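Local structure of GH3 beta-N-acetylglucosaminidase (Paenibacillaceae, 6K5J) at residues 224-229 and 261-267; 292-296 and 329-333; 132-138 and 177-182; 115-121 and 170-175. The protein hydrolyses terminal beta-linked N-acetylglucosamine from amino-sugar glycosides, as a bacterial beta-N-acetylglucosaminidase of glycoside hydrolase family 3. All coordinates share one frame; numbering follows the deposited sequence.

Interaction 1 of 4, residues 224-229 and 261-267; sequences VDAVMT and YDGVVVT
Tyr261 lays its ring against Val227 beside two parallel strands, 226-229 and 264-266, which with helix 249-258 form a beta-alpha-beta unit of the TIM-barrel-type N-terminal domain of family 3. Tyr261 holds CG anti to its own N (chi1 -172°), which swings the ring across to the first strand. Val227 CG2 sits over one face, off toward the rim and 3.9 Å from the ring centroid, in a CH-pi contact; Gly263 N lies over the middle of the opposite face. At the edge, Tyr261 OH donates to Val224 O at 2.8 Å, from above the carbonyl plane. Val224 CG1, out of the ring plane on the Val227 side, meets Tyr261 CE1 at 3.8 Å. A leucine in place of Tyr261 would probably leave Val224 O without its phenol donor and Val227 CG2 without its aromatic face. Beyond the ring the backbones are joined by Val227 N to Val264 O (2.9 Å), Val266 N to Val227 O (2.7 Å) and Thr229 N to Val266 O (2.9 Å). Ala226, Met228, Val264 and Val266 share one sheet face, Val227 and Val265 the other. Met228 runs straight to SD and bends at chi3 (-73°), leaving CE 4.3 Å from Val266 CG1; the side chain also touches NAG. Thr229 OG1 pairs with Thr245, while Thr229 CG2 crosses Val265 at about a right angle, 3.8 Å from its CG1.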
loop_
_atom_site.group_PDB
_atom_site.type_symbol
_atom_site.label_atom_id
_atom_site.label_comp_id
_atom_site.label_asym_id
_atom_site.label_seq_id
_atom_site.Cartn_x
_atom_site.Cartn_y
_atom_site.Cartn_z
ATOM N N VAL A 224 -12.720 -0.455 -13.765
ATOM C CA VAL A 224 -12.197 -0.224 -12.420
ATOM C C VAL A 224 -13.071 0.816 -11.722
ATOM O O VAL A 224 -13.443 1.836 -12.314
ATOM C CB VAL A 224 -10.713 0.208 -12.439
ATOM C CG1 VAL A 224 -10.524 1.521 -13.201
ATOM C CG2 VAL A 224 -10.155 0.301 -11.000
ATOM N N ASP A 225 -13.403 0.550 -10.458
ATOM C CA ASP A 225 -14.385 1.370 -9.753
ATOM C C ASP A 225 -13.873 2.772 -9.464
ATOM O O ASP A 225 -14.664 3.720 -9.453
ATOM C CB ASP A 225 -14.794 0.701 -8.440
ATOM C CG ASP A 225 -15.775 -0.437 -8.644
ATOM O OD1 ASP A 225 -16.300 -0.593 -9.773
ATOM O OD2 ASP A 225 -16.015 -1.176 -7.676
ATOM N N ALA A 226 -12.572 2.930 -9.211
ATOM C CA ALA A 226 -12.052 4.233 -8.821
ATOM C C ALA A 226 -10.587 4.339 -9.215
ATOM O O ALA A 226 -9.898 3.334 -9.405
ATOM C CB ALA A 226 -12.245 4.484 -7.312
ATOM N N VAL A 227 -10.143 5.587 -9.390
ATOM C CA VAL A 227 -8.757 5.949 -9.667
ATOM C C VAL A 227 -8.363 7.036 -8.665
ATOM O O VAL A 227 -9.092 8.023 -8.500
ATOM C CB VAL A 227 -8.586 6.448 -11.121
ATOM C CG1 VAL A 227 -7.154 6.943 -11.393
ATOM C CG2 VAL A 227 -8.977 5.354 -12.130
ATOM N N MET A 228 -7.227 6.853 -7.985
ATOM C CA MET A 228 -6.681 7.870 -7.091
ATOM C C MET A 228 -5.521 8.594 -7.766
ATOM O O MET A 228 -4.680 7.968 -8.419
ATOM C CB MET A 228 -6.208 7.256 -5.765
ATOM C CG MET A 228 -5.433 8.231 -4.860
ATOM S SD MET A 228 -4.854 7.457 -3.322
ATOM C CE MET A 228 -6.388 7.305 -2.409
ATOM N N THR A 229 -5.463 9.913 -7.588
ATOM C CA THR A 229 -4.443 10.721 -8.242
ATOM C C THR A 229 -3.141 10.725 -7.439
ATOM O O THR A 229 -3.090 10.293 -6.282
ATOM C CB THR A 229 -4.940 12.162 -8.433
ATOM O OG1 THR A 229 -5.106 12.777 -7.153
ATOM C CG2 THR A 229 -6.261 12.182 -9.161
ATOM N N TYR A 261 -12.244 7.881 -18.916
ATOM C CA TYR A 261 -12.652 7.351 -17.623
ATOM C C TYR A 261 -13.796 8.177 -17.042
ATOM O O TYR A 261 -13.633 9.370 -16.784
ATOM C CB TYR A 261 -11.477 7.330 -16.655
ATOM C CG TYR A 261 -11.826 6.605 -15.385
ATOM C CD1 TYR A 261 -12.208 5.272 -15.422
ATOM C CD2 TYR A 261 -11.827 7.262 -14.158
ATOM C CE1 TYR A 261 -12.541 4.585 -14.255
ATOM C CE2 TYR A 261 -12.159 6.592 -12.988
ATOM C CZ TYR A 261 -12.512 5.256 -13.045
ATOM O OH TYR A 261 -12.845 4.585 -11.894
ATOM N N ASP A 262 -14.947 7.541 -16.823
ATOM C CA ASP A 262 -16.098 8.207 -16.227
ATOM C C ASP A 262 -16.413 7.667 -14.835
ATOM O O ASP A 262 -17.497 7.928 -14.304
ATOM C CB ASP A 262 -17.323 8.089 -17.147
ATOM C CG ASP A 262 -18.468 9.036 -16.745
ATOM O OD1 ASP A 262 -18.202 10.189 -16.325
ATOM O OD2 ASP A 262 -19.642 8.615 -16.844
ATOM N N GLY A 263 -15.486 6.932 -14.226
ATOM C CA GLY A 263 -15.679 6.428 -12.885
ATOM C C GLY A 263 -15.272 7.447 -11.834
ATOM O O GLY A 263 -15.054 8.628 -12.107
ATOM N N VAL A 264 -15.140 6.954 -10.608
ATOM C CA VAL A 264 -14.867 7.813 -9.461
ATOM C C VAL A 264 -13.382 8.142 -9.425
ATOM O O VAL A 264 -12.534 7.245 -9.470
ATOM C CB VAL A 264 -15.315 7.134 -8.158
ATOM C CG1 VAL A 264 -14.765 7.889 -6.940
ATOM C CG2 VAL A 264 -16.852 7.016 -8.106
ATOM N N VAL A 265 -13.058 9.425 -9.309
ATOM C CA VAL A 265 -11.677 9.866 -9.176
ATOM C C VAL A 265 -11.491 10.407 -7.766
ATOM O O VAL A 265 -12.214 11.318 -7.340
ATOM C CB VAL A 265 -11.310 10.899 -10.246
ATOM C CG1 VAL A 265 -9.948 11.506 -9.952
ATOM C CG2 VAL A 265 -11.291 10.214 -11.612
ATOM N N VAL A 266 -10.537 9.825 -7.033
ATOM C CA VAL A 266 -10.255 10.182 -5.644
ATOM C C VAL A 266 -8.949 10.959 -5.586
ATOM O O VAL A 266 -7.973 10.588 -6.241
ATOM C CB VAL A 266 -10.148 8.926 -4.755
ATOM C CG1 VAL A 266 -10.102 9.326 -3.276
ATOM C CG2 VAL A 266 -11.296 7.942 -5.046
ATOM N N THR A 267 -8.913 12.015 -4.781
ATOM C CA THR A 267 -7.624 12.639 -4.515
ATOM C C THR A 267 -6.797 11.734 -3.615
ATOM O O THR A 267 -7.325 11.026 -2.759
ATOM C CB THR A 267 -7.775 14.005 -3.844
ATOM O OG1 THR A 267 -8.175 13.842 -2.470
ATOM C CG2 THR A 267 -8.788 14.871 -4.579
#

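Interaction 2 of 4, residues 292-296 and 329-333; sequences GADLI and SVGRL
Asp294 OD1 takes two donors from helix 323-339. Arg332 NH1 forms a salt bridge to it at 2.9 Å on the syn lone pair, and Ser329 OG donates at 2.6 Å on the anti one, so both sides of this oxygen are gripped. The carboxylate and guanidinium planes stand 47° apart, and the arginine, extended from CG to NE, crosses the aspartate at about a right angle. Further charges belong to the same cluster: Asp294 OD2 pairs with Arg256 and receives Val265 N, while Arg332 NE pairs with Asp262. A water adds an indirect link, donating to Gly292 O at 3.0 Å and accepting from Arg332 NH1 at 3.1 Å. The apolar part is slight. Leu333 CD2 meets Leu295 CB at 4.2 Å, and Leu333 CD1 lies 3.6 Å from Asp294 O, a buried carbonyl with no polar partner in the model. Gly292, with positive phi (133°), ends helix 281-291 in a Schellman motif and turns the chain into this loop. The loop leads on to strand 296-298 and lies between helix 323-339 and strand 264-266, with Leu295 packed on Val266 and Leu333 on Val264.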
loop_
_atom_site.group_PDB
_atom_site.type_symbol
_atom_site.label_atom_id
_atom_site.label_comp_id
_atom_site.label_asym_id
_atom_site.label_seq_id
_atom_site.Cartn_x
_atom_site.Cartn_y
_atom_site.Cartn_z
ATOM N N GLY A 292 -11.301 17.931 -11.822
ATOM C CA GLY A 292 -12.024 16.767 -12.297
ATOM C C GLY A 292 -12.258 15.662 -11.280
ATOM O O GLY A 292 -12.907 14.666 -11.604
ATOM N N ALA A 293 -11.750 15.816 -10.056
ATOM C CA ALA A 293 -11.918 14.782 -9.038
ATOM C C ALA A 293 -13.345 14.756 -8.499
ATOM O O ALA A 293 -14.047 15.771 -8.471
ATOM C CB ALA A 293 -10.940 14.998 -7.875
ATOM N N ASP A 294 -13.763 13.574 -8.039
ATOM C CA ASP A 294 -15.077 13.391 -7.428
ATOM C C ASP A 294 -15.030 13.298 -5.921
ATOM O O ASP A 294 -15.980 13.725 -5.253
ATOM C CB ASP A 294 -15.735 12.102 -7.929
ATOM C CG ASP A 294 -15.778 12.025 -9.422
ATOM O OD1 ASP A 294 -16.356 12.949 -10.029
ATOM O OD2 ASP A 294 -15.222 11.056 -9.978
ATOM N N LEU A 295 -13.984 12.686 -5.374
ATOM C CA LEU A 295 -13.956 12.332 -3.964
ATOM C C LEU A 295 -12.698 12.919 -3.346
ATOM O O LEU A 295 -11.582 12.575 -3.755
ATOM C CB LEU A 295 -14.008 10.814 -3.771
ATOM C CG LEU A 295 -14.205 10.328 -2.333
ATOM C CD1 LEU A 295 -15.501 10.885 -1.707
ATOM C CD2 LEU A 295 -14.205 8.795 -2.284
ATOM N N ILE A 296 -12.892 13.789 -2.363
ATOM C CA ILE A 296 -11.829 14.526 -1.682
ATOM C C ILE A 296 -11.460 13.760 -0.419
ATOM O O ILE A 296 -12.291 13.599 0.481
ATOM C CB ILE A 296 -12.299 15.948 -1.323
ATOM C CG1 ILE A 296 -12.704 16.741 -2.567
ATOM C CG2 ILE A 296 -11.272 16.665 -0.450
ATOM C CD1 ILE A 296 -11.799 16.606 -3.750
ATOM N N SER A 329 -20.186 14.629 -10.213
ATOM C CA SER A 329 -19.476 13.783 -9.249
ATOM C C SER A 329 -20.436 12.994 -8.377
ATOM O O SER A 329 -20.200 11.815 -8.099
ATOM C CB SER A 329 -18.547 14.619 -8.362
ATOM O OG SER A 329 -17.468 15.149 -9.106
ATOM N N VAL A 330 -21.502 13.634 -7.897
ATOM C CA VAL A 330 -22.481 12.913 -7.083
ATOM C C VAL A 330 -23.022 11.711 -7.843
ATOM O O VAL A 330 -23.187 10.623 -7.280
ATOM C CB VAL A 330 -23.614 13.862 -6.643
ATOM C CG1 VAL A 330 -24.790 13.069 -6.066
ATOM C CG2 VAL A 330 -23.092 14.871 -5.620
ATOM N N GLY A 331 -23.290 11.879 -9.142
ATOM C CA GLY A 331 -23.805 10.769 -9.927
ATOM C C GLY A 331 -22.840 9.601 -9.992
ATOM O O GLY A 331 -23.246 8.441 -9.883
ATOM N N ARG A 332 -21.550 9.889 -10.161
ATOM C CA ARG A 332 -20.563 8.816 -10.204
ATOM C C ARG A 332 -20.452 8.111 -8.859
ATOM O O ARG A 332 -20.341 6.881 -8.807
ATOM C CB ARG A 332 -19.205 9.369 -10.629
ATOM C CG ARG A 332 -19.189 10.033 -11.992
ATOM C CD ARG A 332 -17.784 10.524 -12.282
ATOM N NE ARG A 332 -17.614 11.092 -13.616
ATOM C CZ ARG A 332 -17.261 12.354 -13.868
ATOM N NH1 ARG A 332 -17.034 13.214 -12.874
ATOM N NH2 ARG A 332 -17.109 12.754 -15.127
ATOM N N LEU A 333 -20.495 8.871 -7.756
ATOM C CA LEU A 333 -20.395 8.258 -6.432
ATOM C C LEU A 333 -21.631 7.421 -6.104
ATOM O O LEU A 333 -21.514 6.309 -5.579
ATOM C CB LEU A 333 -20.160 9.337 -5.371
ATOM C CG LEU A 333 -18.786 9.987 -5.518
ATOM C CD1 LEU A 333 -18.777 11.409 -4.933
ATOM C CD2 LEU A 333 -17.715 9.097 -4.884
HETATM O O HOH W 1 -14.993 15.421 -13.610
#

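Interaction 3 of 4, residues 132-138 and 177-182. With NAG (2-acetamido-2-deoxy-beta-D-glucopyranose), chain B.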
loop_
_atom_site.group_PDB
_atom_site.type_symbol
_atom_site.label_atom_id
_atom_site.label_comp_id
_atom_site.label_asym_id
_atom_site.label_seq_id
_atom_site.Cartn_x
_atom_site.Cartn_y
_atom_site.Cartn_z
ATOM N N MET A 132 -14.549 -0.654 0.034
ATOM C CA MET A 132 -13.641 0.045 -0.861
ATOM C C MET A 132 -12.225 -0.173 -0.346
ATOM O O MET A 132 -12.002 -0.294 0.861
ATOM C CB MET A 132 -13.975 1.545 -0.937
ATOM C CG MET A 132 -13.210 2.326 -2.014
ATOM S SD MET A 132 -13.830 4.033 -2.111
ATOM C CE MET A 132 -13.233 4.522 -3.732
ATOM N N ASN A 133 -11.272 -0.251 -1.272
ATOM C CA ASN A 133 -9.869 -0.422 -0.906
ATOM C C ASN A 133 -9.059 0.544 -1.748
ATOM O O ASN A 133 -9.291 0.660 -2.955
ATOM C CB ASN A 133 -9.396 -1.877 -1.137
ATOM C CG ASN A 133 -8.059 -2.200 -0.453
ATOM O OD1 ASN A 133 -7.553 -1.424 0.353
ATOM N ND2 ASN A 133 -7.506 -3.376 -0.764
ATOM N N PHE A 134 -8.125 1.248 -1.120
ATOM C CA PHE A 134 -7.224 2.098 -1.890
ATOM C C PHE A 134 -6.055 1.245 -2.378
ATOM O O PHE A 134 -4.921 1.326 -1.903
ATOM C CB PHE A 134 -6.798 3.307 -1.072
ATOM C CG PHE A 134 -7.904 4.305 -0.879
ATOM C CD1 PHE A 134 -8.893 4.442 -1.848
ATOM C CD2 PHE A 134 -7.968 5.094 0.247
ATOM C CE1 PHE A 134 -9.920 5.363 -1.702
ATOM C CE2 PHE A 134 -9.003 6.019 0.408
ATOM C CZ PHE A 134 -9.976 6.144 -0.576
ATOM N N ALA A 135 -6.380 0.413 -3.359
ATOM C CA ALA A 135 -5.482 -0.578 -3.930
ATOM C C ALA A 135 -6.126 -1.102 -5.208
ATOM O O ALA A 135 -7.353 -1.049 -5.340
ATOM C CB ALA A 135 -5.217 -1.727 -2.942
ATOM N N PRO A 136 -5.326 -1.624 -6.157
ATOM C CA PRO A 136 -3.872 -1.783 -6.093
ATOM C C PRO A 136 -3.109 -0.553 -6.580
ATOM O O PRO A 136 -3.611 0.200 -7.416
ATOM C CB PRO A 136 -3.612 -2.963 -7.034
ATOM C CG PRO A 136 -4.643 -2.763 -8.124
ATOM C CD PRO A 136 -5.875 -2.172 -7.414
ATOM N N SER A 137 -1.896 -0.366 -6.068
ATOM C CA SER A 137 -0.954 0.500 -6.763
ATOM C C SER A 137 -0.652 -0.065 -8.147
ATOM O O SER A 137 -0.281 -1.236 -8.281
ATOM C CB SER A 137 0.347 0.622 -5.974
ATOM O OG SER A 137 1.369 1.208 -6.775
ATOM N N LEU A 138 -0.817 0.773 -9.176
ATOM C CA LEU A 138 -0.330 0.493 -10.517
ATOM C C LEU A 138 0.925 1.294 -10.830
ATOM O O LEU A 138 1.278 1.462 -12.004
ATOM C CB LEU A 138 -1.419 0.780 -11.558
ATOM C CG LEU A 138 -2.679 -0.086 -11.446
ATOM C CD1 LEU A 138 -3.599 0.179 -12.647
ATOM C CD2 LEU A 138 -2.310 -1.573 -11.361
ATOM N N VAL A 177 -15.596 -5.404 -3.224
ATOM C CA VAL A 177 -14.849 -4.250 -2.727
ATOM C C VAL A 177 -14.423 -3.413 -3.926
ATOM O O VAL A 177 -13.765 -3.922 -4.842
ATOM C CB VAL A 177 -13.630 -4.677 -1.892
ATOM C CG1 VAL A 177 -12.780 -3.464 -1.525
ATOM C CG2 VAL A 177 -14.083 -5.426 -0.645
ATOM N N ALA A 178 -14.812 -2.138 -3.930
ATOM C CA ALA A 178 -14.385 -1.238 -4.993
ATOM C C ALA A 178 -12.869 -1.101 -4.987
ATOM O O ALA A 178 -12.273 -0.775 -3.960
ATOM C CB ALA A 178 -15.034 0.134 -4.811
ATOM N N ALA A 179 -12.246 -1.364 -6.130
ATOM C CA ALA A 179 -10.812 -1.157 -6.272
ATOM C C ALA A 179 -10.523 0.286 -6.659
ATOM O O ALA A 179 -11.296 0.925 -7.380
ATOM C CB ALA A 179 -10.225 -2.099 -7.327
ATOM N N THR A 180 -9.382 0.790 -6.188
ATOM C CA THR A 180 -8.934 2.154 -6.471
ATOM C C THR A 180 -7.496 2.067 -6.963
ATOM O O THR A 180 -6.568 1.992 -6.149
ATOM C CB THR A 180 -9.017 3.058 -5.237
ATOM O OG1 THR A 180 -10.302 2.953 -4.630
ATOM C CG2 THR A 180 -8.759 4.540 -5.626
ATOM N N VAL A 181 -7.292 2.087 -8.282
ATOM C CA VAL A 181 -5.924 2.041 -8.787
ATOM C C VAL A 181 -5.243 3.379 -8.526
ATOM O O VAL A 181 -5.864 4.444 -8.638
ATOM C CB VAL A 181 -5.902 1.648 -10.276
ATOM C CG1 VAL A 181 -6.356 0.199 -10.410
ATOM C CG2 VAL A 181 -6.785 2.577 -11.121
ATOM N N LYS A 182 -3.954 3.332 -8.171
ATOM C CA LYS A 182 -3.235 4.523 -7.730
ATOM C C LYS A 182 -1.765 4.366 -8.117
ATOM O O LYS A 182 -1.295 3.252 -8.347
ATOM C CB LYS A 182 -3.428 4.732 -6.213
ATOM C CG LYS A 182 -2.784 3.645 -5.313
ATOM C CD LYS A 182 -3.179 3.862 -3.829
ATOM C CE LYS A 182 -2.371 2.958 -2.874
ATOM N NZ LYS A 182 -2.870 3.099 -1.449
HETATM C C1 NAG B . -1.371 8.759 1.000
HETATM C C2 NAG B . -0.827 7.598 0.130
HETATM C C3 NAG B . -1.974 6.776 -0.487
HETATM C C4 NAG B . -3.019 6.407 0.557
HETATM C C5 NAG B . -3.496 7.671 1.253
HETATM C C6 NAG B . -4.541 7.427 2.318
HETATM C C7 NAG B . 1.246 7.654 -1.210
HETATM C C8 NAG B . 1.960 8.329 -2.350
HETATM N N2 NAG B . 0.030 8.129 -0.921
HETATM O O1 NAG B . -0.317 9.264 1.750
HETATM O O3 NAG B . -1.457 5.590 -1.082
HETATM O O4 NAG B . -4.122 5.753 -0.059
HETATM O O5 NAG B . -2.372 8.272 1.903
HETATM O O6 NAG B . -3.985 6.770 3.451
HETATM O O7 NAG B . 1.740 6.709 -0.598
#
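The Phe134 ring turns its edge to Thr180, whose CB lies in the ring plane and whose OG1 is 3.5 Å from Phe134 CD1; the two side chains run alongside, pointing the same way. NAG O4 approaches the ring obliquely. The Pro136 ring, which follows a cis peptide bond, lies beside Val181, with Pro136 CD 3.9 Å from Val181 CG1. Phe134 is the centre of an inverse gamma turn, and its carbonyl accepts Lys182 NZ at 2.7 Å, the donor tilted 31° from the carbonyl plane. Lys182 gets there with CG between the backbone N and the carbonyl carbon (chi1 67°) and the rest of its chain fully extended. The same NZ donates to NAG O3 at 2.9 Å, more weakly to NAG O4, and forms a salt bridge with Glu85. With Phe134 O and Glu85 as protein partners, the ammonium is positioned for the sugar hydroxyls; Asp83, Arg152, His183 and Asp268 bind the same sugar. Lys182 and His183 belong to a Lys-His-Phe-Pro-Gly sequence, as in the motif of family 3 beta-N-acetylglucosaminidases. Thr180 OG1 donates to Asn133 O at 3.0 Å from above the carbonyl plane, and Met132 CE packs against that hydroxyl. Backbone bonds run from Asn133 N to Ala178 O, Thr180 N to Ala135 O, Lys182 N to Pro136 O and Leu138 N to Lys182 O (2.7 Å). Strand 178-184 lies between strand 132-133 and strand 226-229, with helix 158-174 packed on Pro136 and Val181, and helix 213-222 on Leu138 and Val181.

Interaction 4 of 4, residues 115-121 and 170-175; sequences YEAAHII and RGFQDA
Arg170 spreads its guanidinium over one face of the Tyr115 ring, the two planes only 19° apart and Arg170 CZ 3.4 Å from Tyr115 CE2; the bend at chi3 (70°) folds the group back over the ring, and its NH2 also pairs with Glu167. Gly171 comes next, its CA against the opposite ring face at 3.4 Å from Tyr115 CE2. Here the short helical segments, running in the same general direction, bring their axes to 7.1 Å, and a CB at Gly171 would collide with Tyr115 O and His119 N. Gly171 O accepts His119 ND1 at 3.2 Å, in the carbonyl plane and on a lone pair. Phe172 turns a face to Ala118 CB, which stands 3.8 Å from the ring centroid in a CH-pi contact, and an edge to Ile121, whose CG2 touches Phe172 CE1 at 3.6 Å. Asp174 OD2 lies in the Tyr115 ring plane and receives its OH in a very short 2.5 Å bond, the carboxylate turned 68° from the ring. Ala175 CB finishes the segment against His119 ND1 at 3.8 Å. An alanine at Tyr115 would probably leave Asp174 without its phenol donor and the Arg170 guanidinium without the ring it lies on. Since Asp174 OD2 also forms a salt bridge with Arg170 NH1, the arrangement probably favours an ionised carboxylate, joining the helices through a shared polar cluster at the surface and apolar packing beneath.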
loop_
_atom_site.group_PDB
_atom_site.type_symbol
_atom_site.label_atom_id
_atom_site.label_comp_id
_atom_site.label_asym_id
_atom_site.label_seq_id
_atom_site.Cartn_x
_atom_site.Cartn_y
_atom_site.Cartn_z
ATOM N N TYR A 115 -4.637 -12.208 -8.512
ATOM C CA TYR A 115 -6.082 -12.320 -8.325
ATOM C C TYR A 115 -6.408 -12.959 -6.981
ATOM O O TYR A 115 -7.244 -12.451 -6.225
ATOM C CB TYR A 115 -6.732 -13.133 -9.454
ATOM C CG TYR A 115 -8.230 -13.289 -9.250
ATOM C CD1 TYR A 115 -8.749 -14.342 -8.494
ATOM C CD2 TYR A 115 -9.121 -12.368 -9.775
ATOM C CE1 TYR A 115 -10.116 -14.467 -8.277
ATOM C CE2 TYR A 115 -10.492 -12.493 -9.575
ATOM C CZ TYR A 115 -10.980 -13.541 -8.829
ATOM O OH TYR A 115 -12.342 -13.656 -8.630
ATOM N N GLU A 116 -5.798 -14.106 -6.689
ATOM C CA GLU A 116 -6.171 -14.810 -5.469
ATOM C C GLU A 116 -5.786 -14.007 -4.235
ATOM O O GLU A 116 -6.543 -13.965 -3.262
ATOM C CB GLU A 116 -5.548 -16.204 -5.434
ATOM C CG GLU A 116 -5.836 -16.983 -6.694
ATOM C CD GLU A 116 -5.418 -18.420 -6.616
ATOM O OE1 GLU A 116 -4.343 -18.701 -6.037
ATOM O OE2 GLU A 116 -6.166 -19.270 -7.149
ATOM N N ALA A 117 -4.620 -13.354 -4.264
ATOM C CA ALA A 117 -4.221 -12.508 -3.144
ATOM C C ALA A 117 -5.236 -11.393 -2.916
ATOM O O ALA A 117 -5.679 -11.153 -1.784
ATOM C CB ALA A 117 -2.829 -11.945 -3.413
ATOM N N ALA A 118 -5.635 -10.717 -3.991
ATOM C CA ALA A 118 -6.588 -9.620 -3.867
ATOM C C ALA A 118 -7.959 -10.126 -3.458
ATOM O O ALA A 118 -8.685 -9.448 -2.717
ATOM C CB ALA A 118 -6.673 -8.850 -5.187
ATOM N N HIS A 119 -8.343 -11.311 -3.938
ATOM C CA HIS A 119 -9.659 -11.836 -3.580
ATOM C C HIS A 119 -9.725 -12.213 -2.103
ATOM O O HIS A 119 -10.766 -12.043 -1.461
ATOM C CB HIS A 119 -10.015 -13.034 -4.458
ATOM C CG HIS A 119 -11.442 -13.469 -4.315
ATOM N ND1 HIS A 119 -12.490 -12.758 -4.858
ATOM C CD2 HIS A 119 -11.994 -14.535 -3.691
ATOM C CE1 HIS A 119 -13.628 -13.374 -4.583
ATOM N NE2 HIS A 119 -13.356 -14.452 -3.871
ATOM N N ILE A 120 -8.633 -12.728 -1.541
ATOM C CA ILE A 120 -8.607 -12.971 -0.101
ATOM C C ILE A 120 -8.748 -11.656 0.658
ATOM O O ILE A 120 -9.571 -11.534 1.574
ATOM C CB ILE A 120 -7.323 -13.708 0.310
ATOM C CG1 ILE A 120 -7.366 -15.170 -0.136
ATOM C CG2 ILE A 120 -7.139 -13.622 1.822
ATOM C CD1 ILE A 120 -6.010 -15.863 0.020
ATOM N N ILE A 121 -7.931 -10.657 0.301
ATOM C CA ILE A 121 -8.043 -9.353 0.962
ATOM C C ILE A 121 -9.471 -8.829 0.862
ATOM O O ILE A 121 -10.060 -8.372 1.851
ATOM C CB ILE A 121 -7.053 -8.339 0.358
ATOM C CG1 ILE A 121 -5.606 -8.666 0.757
ATOM C CG2 ILE A 121 -7.420 -6.908 0.820
ATOM C CD1 ILE A 121 -4.548 -7.871 -0.061
ATOM N N ARG A 170 -9.736 -7.149 -10.383
ATOM C CA ARG A 170 -10.827 -8.115 -10.514
ATOM C C ARG A 170 -11.044 -8.905 -9.223
ATOM O O ARG A 170 -12.188 -9.167 -8.836
ATOM C CB ARG A 170 -10.548 -9.062 -11.681
ATOM C CG ARG A 170 -11.741 -9.931 -12.079
ATOM C CD ARG A 170 -11.494 -10.629 -13.420
ATOM N NE ARG A 170 -10.468 -11.659 -13.311
ATOM C CZ ARG A 170 -10.703 -12.908 -12.926
ATOM N NH1 ARG A 170 -11.938 -13.282 -12.605
ATOM N NH2 ARG A 170 -9.706 -13.780 -12.856
ATOM N N GLY A 171 -9.963 -9.307 -8.552
ATOM C CA GLY A 171 -10.120 -10.023 -7.290
ATOM C C GLY A 171 -10.797 -9.190 -6.214
ATOM O O GLY A 171 -11.647 -9.690 -5.472
ATOM N N PHE A 172 -10.422 -7.907 -6.105
ATOM C CA PHE A 172 -11.102 -7.019 -5.163
ATOM C C PHE A 172 -12.579 -6.878 -5.528
ATOM O O PHE A 172 -13.460 -7.038 -4.675
ATOM C CB PHE A 172 -10.451 -5.629 -5.144
ATOM C CG PHE A 172 -9.085 -5.580 -4.497
ATOM C CD1 PHE A 172 -8.837 -6.213 -3.286
ATOM C CD2 PHE A 172 -8.056 -4.867 -5.101
ATOM C CE1 PHE A 172 -7.589 -6.149 -2.701
ATOM C CE2 PHE A 172 -6.783 -4.809 -4.531
ATOM C CZ PHE A 172 -6.552 -5.455 -3.334
ATOM N N GLN A 173 -12.867 -6.564 -6.792
ATOM C CA GLN A 173 -14.247 -6.237 -7.152
ATOM C C GLN A 173 -15.136 -7.478 -7.205
ATOM O O GLN A 173 -16.325 -7.388 -6.887
ATOM C CB GLN A 173 -14.266 -5.444 -8.464
ATOM C CG GLN A 173 -13.706 -4.034 -8.217
ATOM C CD GLN A 173 -13.541 -3.155 -9.440
ATOM O OE1 GLN A 173 -13.131 -2.001 -9.309
ATOM N NE2 GLN A 173 -13.852 -3.677 -10.619
ATOM N N ASP A 174 -14.573 -8.643 -7.551
ATOM C CA ASP A 174 -15.321 -9.897 -7.460
ATOM C C ASP A 174 -15.784 -10.163 -6.035
ATOM O O ASP A 174 -16.846 -10.761 -5.827
ATOM C CB ASP A 174 -14.468 -11.077 -7.948
ATOM C CG ASP A 174 -14.467 -11.219 -9.458
ATOM O OD1 ASP A 174 -15.188 -10.459 -10.131
ATOM O OD2 ASP A 174 -13.734 -12.091 -9.976
ATOM N N ALA A 175 -15.013 -9.720 -5.044
ATOM C CA ALA A 175 -15.360 -9.906 -3.643
ATOM C C ALA A 175 -16.265 -8.804 -3.107
ATOM O O ALA A 175 -16.578 -8.805 -1.912
ATOM C CB ALA A 175 -14.092 -9.987 -2.788
#

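Overall arrangement
All four contacts lie in the family 3 N-terminal domain. Along the chain interactions 4 and 3 interleave through helix 111-127, strand 132-133, helix 158-174 and strand 178-184; interaction 1, then interaction 2, follows. Interactions 3 and 1, centres about 9 Å apart, join strands of one parallel sheet, tied by Val181 backbone bonds to Ala226 and Met228. Interaction 2 lies past strand 264-266, its centre about 8 Å from that of interaction 1; the centre of interaction 4 is about 11 Å from that of interaction 3 and 24 Å from that of interaction 2. Strands 178-184 and 226-229 carry residues facing the sugar, consistent with a TIM-barrel-type sugar site, while interactions 2 and 4 pack outer helices.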